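Local coordinates for E3 19 kDa protein (Human adenovirus E serotype 4, PDB 5IRO) that probably binds class I MHC heavy chains and retains them in the endoplasmic reticulum, and probably inhibits tapasin, so hindering antigen presentation during adenovirus infection, at residues V31-G36 with I44-K49. Numbering follows the deposited sequence.
Sequences VLIKCG and IQYKNK
I33 reaches across to I44 and Y46, joining the two antiparallel sheets of this lumenal immune-evasion domain in a beta-sandwich-like core. Strand 29-34 is the middle strand of one sheet. Strand 43-45 lies at the side of the other, and its chain runs on into the loop of residues 46-49. No hydrogen bond links 31-36 to 44-49; the close contacts are between apolar side-chain atoms.

The two branches of I33 divide the work. CG2 stands anti to the backbone N and meets I44, with CG1 of I44 4.1 Å from CG2 of I33. The longer branch, CG1, stands anti to the carbonyl carbon (chi1 -48°). It extends to put CD1 of I33 4.0 Å from CB of Y46. CD1 of I33 also lies 4.2 Å from CG of Y46, at the root of the ring, and comes in obliquely. The I33 and Y46 side chains cross at about a right angle.

On I44, CG1 is anti to the backbone N (chi1 -174°). CD1 of I44 lies near CG2 of I33 and reaches to 4.4 Å from SG of C35. The disulfide joins C35, the residue just after strand 29-34, to C18, ahead of strand 20-24. Y67 of strand 66-72 touches both I33 and I44.

The Y46 ring also packs against F87, and its OH is hydrogen-bonded to the carbonyl of P64. CG of K47 lies 3.7 Å above one face of the Y46 ring, toward the rim. In this loop, Q45 NE2 donates to O of K47 at 3.0 Å. The donor sits well above the carbonyl plane, 53° out of it, while the oxygen lies almost in the amide plane of Q45.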
loop_
_atom_site.group_PDB
_atom_site.type_symbol
_atom_site.label_atom_id
_atom_site.label_comp_id
_atom_site.label_asym_id
_atom_site.label_seq_id
_atom_site.Cartn_x
_atom_site.Cartn_y
_atom_site.Cartn_z
ATOM N N VAL D 31 4.545 6.606 -16.728
ATOM C CA VAL D 31 5.165 7.838 -17.192
ATOM C C VAL D 31 4.748 9.018 -16.326
ATOM O O VAL D 31 3.571 9.162 -15.988
ATOM C CB VAL D 31 4.751 8.139 -18.649
ATOM C CG1 VAL D 31 5.444 9.389 -19.159
ATOM C CG2 VAL D 31 5.048 6.949 -19.546
ATOM N N LEU D 32 5.712 9.859 -15.968
ATOM C CA LEU D 32 5.430 11.040 -15.161
ATOM C C LEU D 32 6.095 12.269 -15.767
ATOM O O LEU D 32 7.284 12.499 -15.560
ATOM C CB LEU D 32 5.940 10.843 -13.736
ATOM C CG LEU D 32 5.605 11.989 -12.779
ATOM C CD1 LEU D 32 4.173 11.877 -12.276
ATOM C CD2 LEU D 32 6.594 12.042 -11.631
ATOM N N ILE D 33 5.320 13.068 -16.492
ATOM C CA ILE D 33 5.832 14.295 -17.091
ATOM C C ILE D 33 5.671 15.472 -16.135
ATOM O O ILE D 33 4.566 15.990 -15.955
ATOM C CB ILE D 33 5.110 14.616 -18.412
ATOM C CG1 ILE D 33 5.061 13.371 -19.302
ATOM C CG2 ILE D 33 5.798 15.765 -19.134
ATOM C CD1 ILE D 33 4.197 13.530 -20.539
ATOM N N LYS D 34 6.774 15.888 -15.521
ATOM C CA LYS D 34 6.741 16.992 -14.568
ATOM C C LYS D 34 7.268 18.303 -15.157
ATOM O O LYS D 34 8.445 18.419 -15.500
ATOM C CB LYS D 34 7.531 16.635 -13.308
ATOM C CG LYS D 34 7.455 17.687 -12.215
ATOM C CD LYS D 34 8.151 17.211 -10.952
ATOM C CE LYS D 34 7.968 18.197 -9.811
ATOM N NZ LYS D 34 8.712 17.766 -8.596
ATOM N N CYS D 35 6.384 19.286 -15.270
ATOM C CA CYS D 35 6.777 20.636 -15.646
ATOM C C CYS D 35 6.670 21.556 -14.436
ATOM O O CYS D 35 6.347 21.104 -13.337
ATOM C CB CYS D 35 5.925 21.145 -16.814
ATOM S SG CYS D 35 6.126 20.201 -18.348
ATOM N N GLY D 36 6.925 22.845 -14.638
ATOM C CA GLY D 36 6.996 23.776 -13.525
ATOM C C GLY D 36 5.691 23.989 -12.781
ATOM O O GLY D 36 4.616 23.993 -13.379
ATOM N N ILE D 44 -0.187 20.667 -19.727
ATOM C CA ILE D 44 0.560 19.551 -20.292
ATOM C C ILE D 44 -0.407 18.502 -20.831
ATOM O O ILE D 44 -1.379 18.132 -20.172
ATOM C CB ILE D 44 1.578 18.939 -19.291
ATOM C CG1 ILE D 44 2.444 17.879 -19.979
ATOM C CG2 ILE D 44 0.882 18.366 -18.066
ATOM C CD1 ILE D 44 3.272 18.420 -21.119
ATOM N N GLN D 45 -0.148 18.050 -22.052
ATOM C CA GLN D 45 -0.980 17.033 -22.677
ATOM C C GLN D 45 -0.086 15.932 -23.230
ATOM O O GLN D 45 0.969 16.211 -23.793
ATOM C CB GLN D 45 -1.815 17.666 -23.790
ATOM C CG GLN D 45 -2.420 16.698 -24.792
ATOM C CD GLN D 45 -3.924 16.599 -24.667
ATOM O OE1 GLN D 45 -4.577 17.519 -24.175
ATOM N NE2 GLN D 45 -4.486 15.486 -25.121
ATOM N N TYR D 46 -0.506 14.682 -23.066
ATOM C CA TYR D 46 0.294 13.547 -23.509
ATOM C C TYR D 46 -0.465 12.746 -24.567
ATOM O O TYR D 46 -0.144 12.825 -25.752
ATOM C CB TYR D 46 0.684 12.665 -22.316
ATOM C CG TYR D 46 1.327 11.343 -22.685
ATOM C CD1 TYR D 46 2.257 11.258 -23.715
ATOM C CD2 TYR D 46 1.006 10.182 -21.995
ATOM C CE1 TYR D 46 2.839 10.052 -24.052
ATOM C CE2 TYR D 46 1.586 8.972 -22.324
ATOM C CZ TYR D 46 2.501 8.912 -23.353
ATOM O OH TYR D 46 3.082 7.710 -23.682
ATOM N N LYS D 47 -1.467 11.978 -24.151
ATOM C CA LYS D 47 -2.280 11.234 -25.108
ATOM C C LYS D 47 -3.572 11.984 -25.404
ATOM O O LYS D 47 -3.625 12.859 -26.271
ATOM C CB LYS D 47 -2.643 9.856 -24.544
ATOM C CG LYS D 47 -1.493 8.860 -24.478
ATOM C CD LYS D 47 -1.925 7.562 -23.796
ATOM C CE LYS D 47 -0.770 6.576 -23.663
ATOM N NZ LYS D 47 -1.107 5.426 -22.772
ATOM N N ASN D 48 -4.608 11.626 -24.656
ATOM C CA ASN D 48 -5.912 12.256 -24.754
ATOM C C ASN D 48 -6.249 12.753 -23.362
ATOM O O ASN D 48 -7.402 13.030 -23.030
ATOM C CB ASN D 48 -6.954 11.262 -25.262
ATOM C CG ASN D 48 -6.609 10.712 -26.633
ATOM O OD1 ASN D 48 -5.981 11.389 -27.445
ATOM N ND2 ASN D 48 -7.012 9.473 -26.893
ATOM N N LYS D 49 -5.201 12.855 -22.552
ATOM C CA LYS D 49 -5.311 13.264 -21.166
ATOM C C LYS D 49 -4.559 14.572 -20.985
ATOM O O LYS D 49 -3.411 14.708 -21.408
ATOM C CB LYS D 49 -4.739 12.185 -20.243
ATOM C CG LYS D 49 -4.561 12.615 -18.796
ATOM C CD LYS D 49 -3.947 11.494 -17.970
ATOM C CE LYS D 49 -3.834 11.876 -16.505
ATOM N NZ LYS D 49 -3.388 10.726 -15.670
#